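Local structure of epidermin decarboxylase (1G63) at residues D96-L99 against T100-L104; P163-E166 against N167-N170. The protein catalyses the FMN-dependent oxidative decarboxylation of the C-terminal cysteine residue of the epidermin precursor, leaving a carbon-carbon double bond. All coordinates share one frame; numbering follows the deposited sequence.

Contact 1: residues D96-L99 against T100-L104; sequences DNLL and TTVCL. With FMN (flavin mononucleotide), chain M.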
loop_
_atom_site.group_PDB
_atom_site.type_symbol
_atom_site.label_atom_id
_atom_site.label_comp_id
_atom_site.label_asym_id
_atom_site.label_seq_id
_atom_site.Cartn_x
_atom_site.Cartn_y
_atom_site.Cartn_z
ATOM N N ASP B 96 -7.985 -19.561 19.989
ATOM C CA ASP B 96 -8.168 -18.585 18.918
ATOM C C ASP B 96 -6.949 -18.296 18.026
ATOM O O ASP B 96 -6.979 -17.371 17.217
ATOM C CB ASP B 96 -8.727 -17.273 19.487
ATOM C CG ASP B 96 -7.872 -16.696 20.603
ATOM O OD1 ASP B 96 -6.766 -17.213 20.877
ATOM O OD2 ASP B 96 -8.312 -15.703 21.203
ATOM N N ASN B 97 -5.882 -19.075 18.187
ATOM C CA ASN B 97 -4.698 -18.961 17.339
ATOM C C ASN B 97 -4.122 -20.380 17.209
ATOM O O ASN B 97 -4.536 -21.276 17.939
ATOM C CB ASN B 97 -3.662 -17.963 17.905
ATOM C CG ASN B 97 -3.211 -18.296 19.314
ATOM O OD1 ASN B 97 -3.007 -19.463 19.656
ATOM N ND2 ASN B 97 -3.034 -17.261 20.138
ATOM N N LEU B 98 -3.193 -20.594 16.284
ATOM C CA LEU B 98 -2.635 -21.929 16.077
ATOM C C LEU B 98 -2.015 -22.561 17.316
ATOM O O LEU B 98 -2.320 -23.711 17.643
ATOM C CB LEU B 98 -1.606 -21.922 14.934
ATOM C CG LEU B 98 -0.995 -23.292 14.578
ATOM C CD1 LEU B 98 -2.087 -24.277 14.189
ATOM C CD2 LEU B 98 0.006 -23.143 13.436
ATOM N N LEU B 99 -1.152 -21.819 18.004
ATOM C CA LEU B 99 -0.484 -22.333 19.198
ATOM C C LEU B 99 -1.491 -22.860 20.211
ATOM O O LEU B 99 -1.411 -23.986 20.700
ATOM C CB LEU B 99 0.353 -21.231 19.852
ATOM C CG LEU B 99 1.108 -21.580 21.143
ATOM C CD1 LEU B 99 2.317 -20.657 21.296
ATOM C CD2 LEU B 99 0.184 -21.457 22.359
ATOM N N THR B 100 -2.453 -22.017 20.507
ATOM C CA THR B 100 -3.469 -22.326 21.471
ATOM C C THR B 100 -4.400 -23.470 20.987
ATOM O O THR B 100 -4.920 -24.249 21.792
ATOM C CB THR B 100 -4.186 -21.002 21.797
ATOM O OG1 THR B 100 -4.583 -20.999 23.161
ATOM C CG2 THR B 100 -5.353 -20.783 20.909
ATOM N N THR B 101 -4.578 -23.597 19.672
ATOM C CA THR B 101 -5.399 -24.685 19.124
ATOM C C THR B 101 -4.619 -26.004 19.238
ATOM O O THR B 101 -5.195 -27.073 19.452
ATOM C CB THR B 101 -5.753 -24.445 17.633
ATOM O OG1 THR B 101 -6.639 -23.331 17.528
ATOM C CG2 THR B 101 -6.422 -25.671 17.030
ATOM N N VAL B 102 -3.302 -25.918 19.076
ATOM C CA VAL B 102 -2.441 -27.086 19.197
ATOM C C VAL B 102 -2.449 -27.576 20.647
ATOM O O VAL B 102 -2.469 -28.784 20.902
ATOM C CB VAL B 102 -0.985 -26.751 18.757
ATOM C CG1 VAL B 102 0.011 -27.767 19.332
ATOM C CG2 VAL B 102 -0.908 -26.746 17.232
ATOM N N CYS B 103 -2.449 -26.637 21.590
ATOM C CA CYS B 103 -2.460 -26.982 23.005
ATOM C C CYS B 103 -3.761 -27.637 23.447
ATOM O O CYS B 103 -3.748 -28.469 24.344
ATOM C CB CYS B 103 -2.167 -25.746 23.866
ATOM S SG CYS B 103 -0.457 -25.171 23.740
ATOM N N LEU B 104 -4.881 -27.270 22.827
ATOM C CA LEU B 104 -6.157 -27.884 23.186
ATOM C C LEU B 104 -6.138 -29.334 22.713
ATOM O O LEU B 104 -6.446 -30.258 23.462
ATOM C CB LEU B 104 -7.333 -27.162 22.522
ATOM C CG LEU B 104 -8.705 -27.828 22.760
ATOM C CD1 LEU B 104 -9.570 -26.956 23.656
ATOM C CD2 LEU B 104 -9.413 -28.067 21.438
HETATM N N1 FMN M . -11.559 -26.314 14.679
HETATM C C2 FMN M . -12.719 -26.957 15.036
HETATM O O2 FMN M . -13.276 -26.813 16.086
HETATM N N3 FMN M . -13.307 -27.861 14.109
HETATM C C4 FMN M . -12.820 -28.159 12.885
HETATM O O4 FMN M . -13.400 -28.988 12.175
HETATM C C4A FMN M . -11.562 -27.499 12.507
HETATM N N5 FMN M . -11.023 -27.688 11.310
HETATM C C5A FMN M . -9.955 -26.935 10.932
HETATM C C6 FMN M . -9.420 -27.063 9.578
HETATM C C7 FMN M . -8.267 -26.441 9.169
HETATM C C7M FMN M . -7.745 -26.588 7.727
HETATM C C8 FMN M . -7.663 -25.412 10.040
HETATM C C8M FMN M . -6.481 -24.597 9.586
HETATM C C9 FMN M . -8.144 -25.302 11.344
HETATM C C9A FMN M . -9.261 -26.019 11.825
HETATM N N10 FMN M . -9.805 -25.917 13.138
HETATM C C10 FMN M . -10.991 -26.545 13.490
HETATM C "C1'" FMN M . -9.193 -24.988 14.111
HETATM C "C2'" FMN M . -9.943 -23.635 14.076
HETATM O "O2'" FMN M . -9.964 -23.001 12.789
HETATM C "C3'" FMN M . -9.317 -22.665 15.074
HETATM O "O3'" FMN M . -9.438 -23.212 16.415
HETATM C "C4'" FMN M . -9.886 -21.253 15.077
HETATM O "O4'" FMN M . -9.091 -20.386 15.917
HETATM C "C5'" FMN M . -11.345 -21.160 15.490
HETATM O "O5'" FMN M . -11.826 -19.812 15.344
HETATM P P FMN M . -13.352 -19.419 15.349
HETATM O O1P FMN M . -13.913 -19.922 16.620
HETATM O O2P FMN M . -14.014 -19.995 14.137
HETATM O O3P FMN M . -13.351 -17.846 15.274
#
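Thr-101 N, Val-102 N and Cys-103 N bond back to the carbonyl oxygens of Asn-97, Leu-98 and Leu-99, which starts helix 98-105, with Asn-97 as its N-cap just before the first turn. The cap is a side-chain bond: Asn-97 OD1 accepts from Thr-100 N at 2.7 Å, although the exact placing of this oxygen is doubtful. Thr-101 ties the helix start to the cofactor. Its OG1 stands beside its own backbone N (chi1 -68°) and from there reaches back to donate to Asn-97 O at 3.0 Å, approaching from above the carbonyl plane, while Thr-101 N holds the same oxygen at 2.9 Å. Asn-97 O is thus gripped twice by one residue. Apolar pairs follow the helix round, with Leu-98 CD1 against Val-102 CG2 at 4.1 Å and Leu-99 CD2 against Cys-103 SG at 4.0 Å. The side chain of Thr-101 also touches that of His-67, the active-site residue, and Asp-96 turns its carboxylate to Lys-89 in a salt bridge. The FMN, held largely by a second subunit, adds one bond here: its ribityl O3' donates to Thr-101 OG1 at 3.0 Å.

Contact 2: residues P163-E166 against N167-N170; sequences PNIE and NVLN
Asn-164 and Asn-167 form a capping box at the start of helix 165-172, one side chain pointing into the first turn and the other folding back to the N-cap. Asn-164, the N-cap, offers OD1 to Glu-166 N at 2.6 Å, a length to be read with caution, since the oxygen is crowded in the model. Asn-167 carries its CG beside its own backbone N (chi1 -73°), which brings OD1 back to Asn-164 N at 3.3 Å in a weak bond. Among the main-chain bonds, Asn-164 O receives Val-168 N at 3.2 Å and, in a weak and strongly bent bond, Asn-167 N. Leu-169 N and Asn-170 N continue the pattern to Ile-165 O and Glu-166 O. The apolar contacts lie on the inner side of the helix. Pro-163 CB meets Val-168 CG1 at 3.7 Å, and Ile-165 CD1 stands against both methyls of Leu-169, 3.4 Å from its CD1. Ile-165, Val-168 and Leu-169 all rest on Leu-25 of helix 18-25, while Pro-163 and Val-168 reach Phe-113 of strand 110-114. Pro-163 O takes a hydrogen bond from Tyr-21 OH. The chemistry therefore divides the turn: amides close its N-terminal end, where the first N-H groups lack a preceding helical turn, and hydrocarbon fastens the helix to the body of the Rossmann-like fold.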
loop_
_atom_site.group_PDB
_atom_site.type_symbol
_atom_site.label_atom_id
_atom_site.label_comp_id
_atom_site.label_asym_id
_atom_site.label_seq_id
_atom_site.Cartn_x
_atom_site.Cartn_y
_atom_site.Cartn_z
ATOM N N PRO B 163 13.475 -21.542 33.739
ATOM C CA PRO B 163 13.931 -22.883 34.113
ATOM C C PRO B 163 15.278 -23.249 33.481
ATOM O O PRO B 163 15.517 -22.969 32.307
ATOM C CB PRO B 163 12.823 -23.797 33.580
ATOM C CG PRO B 163 11.664 -22.879 33.293
ATOM C CD PRO B 163 12.322 -21.623 32.829
ATOM N N ASN B 164 16.147 -23.879 34.263
ATOM C CA ASN B 164 17.441 -24.340 33.769
ATOM C C ASN B 164 17.096 -25.489 32.804
ATOM O O ASN B 164 16.056 -26.129 32.957
ATOM C CB ASN B 164 18.283 -24.827 34.959
ATOM C CG ASN B 164 19.559 -25.535 34.536
ATOM O OD1 ASN B 164 19.535 -26.706 34.134
ATOM N ND2 ASN B 164 20.688 -24.828 34.623
ATOM N N ILE B 165 17.938 -25.751 31.808
ATOM C CA ILE B 165 17.643 -26.815 30.846
ATOM C C ILE B 165 17.550 -28.193 31.508
ATOM O O ILE B 165 16.874 -29.095 31.010
ATOM C CB ILE B 165 18.685 -26.826 29.696
ATOM C CG1 ILE B 165 18.027 -27.323 28.406
ATOM C CG2 ILE B 165 19.880 -27.673 30.064
ATOM C CD1 ILE B 165 17.653 -28.780 28.390
ATOM N N GLU B 166 18.221 -28.344 32.644
ATOM C CA GLU B 166 18.193 -29.590 33.402
ATOM C C GLU B 166 16.802 -29.696 34.042
ATOM O O GLU B 166 16.247 -30.785 34.193
ATOM C CB GLU B 166 19.276 -29.557 34.483
ATOM C CG GLU B 166 19.170 -30.659 35.522
ATOM C CD GLU B 166 19.620 -30.197 36.911
ATOM O OE1 GLU B 166 19.497 -30.992 37.871
ATOM O OE2 GLU B 166 20.094 -29.040 37.044
ATOM N N ASN B 167 16.250 -28.543 34.413
ATOM C CA ASN B 167 14.928 -28.469 35.019
ATOM C C ASN B 167 13.820 -28.919 34.051
ATOM O O ASN B 167 12.964 -29.724 34.423
ATOM C CB ASN B 167 14.639 -27.037 35.493
ATOM C CG ASN B 167 15.438 -26.644 36.738
ATOM O OD1 ASN B 167 15.510 -25.457 37.093
ATOM N ND2 ASN B 167 16.026 -27.629 37.411
ATOM N N VAL B 168 13.827 -28.421 32.815
ATOM C CA VAL B 168 12.776 -28.826 31.885
ATOM C C VAL B 168 12.969 -30.271 31.426
ATOM O O VAL B 168 12.007 -30.949 31.078
ATOM C CB VAL B 168 12.649 -27.858 30.650
ATOM C CG1 VAL B 168 13.017 -26.453 31.053
ATOM C CG2 VAL B 168 13.481 -28.322 29.503
ATOM N N LEU B 169 14.206 -30.748 31.439
ATOM C CA LEU B 169 14.477 -32.126 31.041
ATOM C C LEU B 169 13.884 -33.075 32.077
ATOM O O LEU B 169 13.259 -34.066 31.736
ATOM C CB LEU B 169 15.984 -32.349 30.932
ATOM C CG LEU B 169 16.592 -32.440 29.531
ATOM C CD1 LEU B 169 15.795 -31.615 28.546
ATOM C CD2 LEU B 169 18.043 -31.984 29.586
ATOM N N ASN B 170 14.071 -32.746 33.351
ATOM C CA ASN B 170 13.562 -33.574 34.438
ATOM C C ASN B 170 12.040 -33.522 34.562
ATOM O O ASN B 170 11.400 -34.527 34.877
ATOM C CB ASN B 170 14.181 -33.134 35.772
ATOM C CG ASN B 170 13.766 -34.031 36.936
ATOM O OD1 ASN B 170 14.185 -35.190 37.023
ATOM N ND2 ASN B 170 12.932 -33.505 37.826
#

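Contact 1 comes first along the chain and contact 2 near its end, both at the N-terminal ends of helices with an asparagine as N-cap. Their centres lie 24 Å apart on opposite sides of the chain's centre, and their nearest atoms stay about 15 Å from each other. Helix 98-105 packs by strand 32-36 and helices 67-72 and 84-91, whereas helix 165-172 follows the antiparallel pair 144-149 and 156-161. The parallel sheet is common ground, through strand 32-36 for contact 1 and strand 110-114 for contact 2. One capped helix thus serves the FMN site at a subunit interface of the dodecamer, while the other packs the C-terminal part of the chain onto its own core.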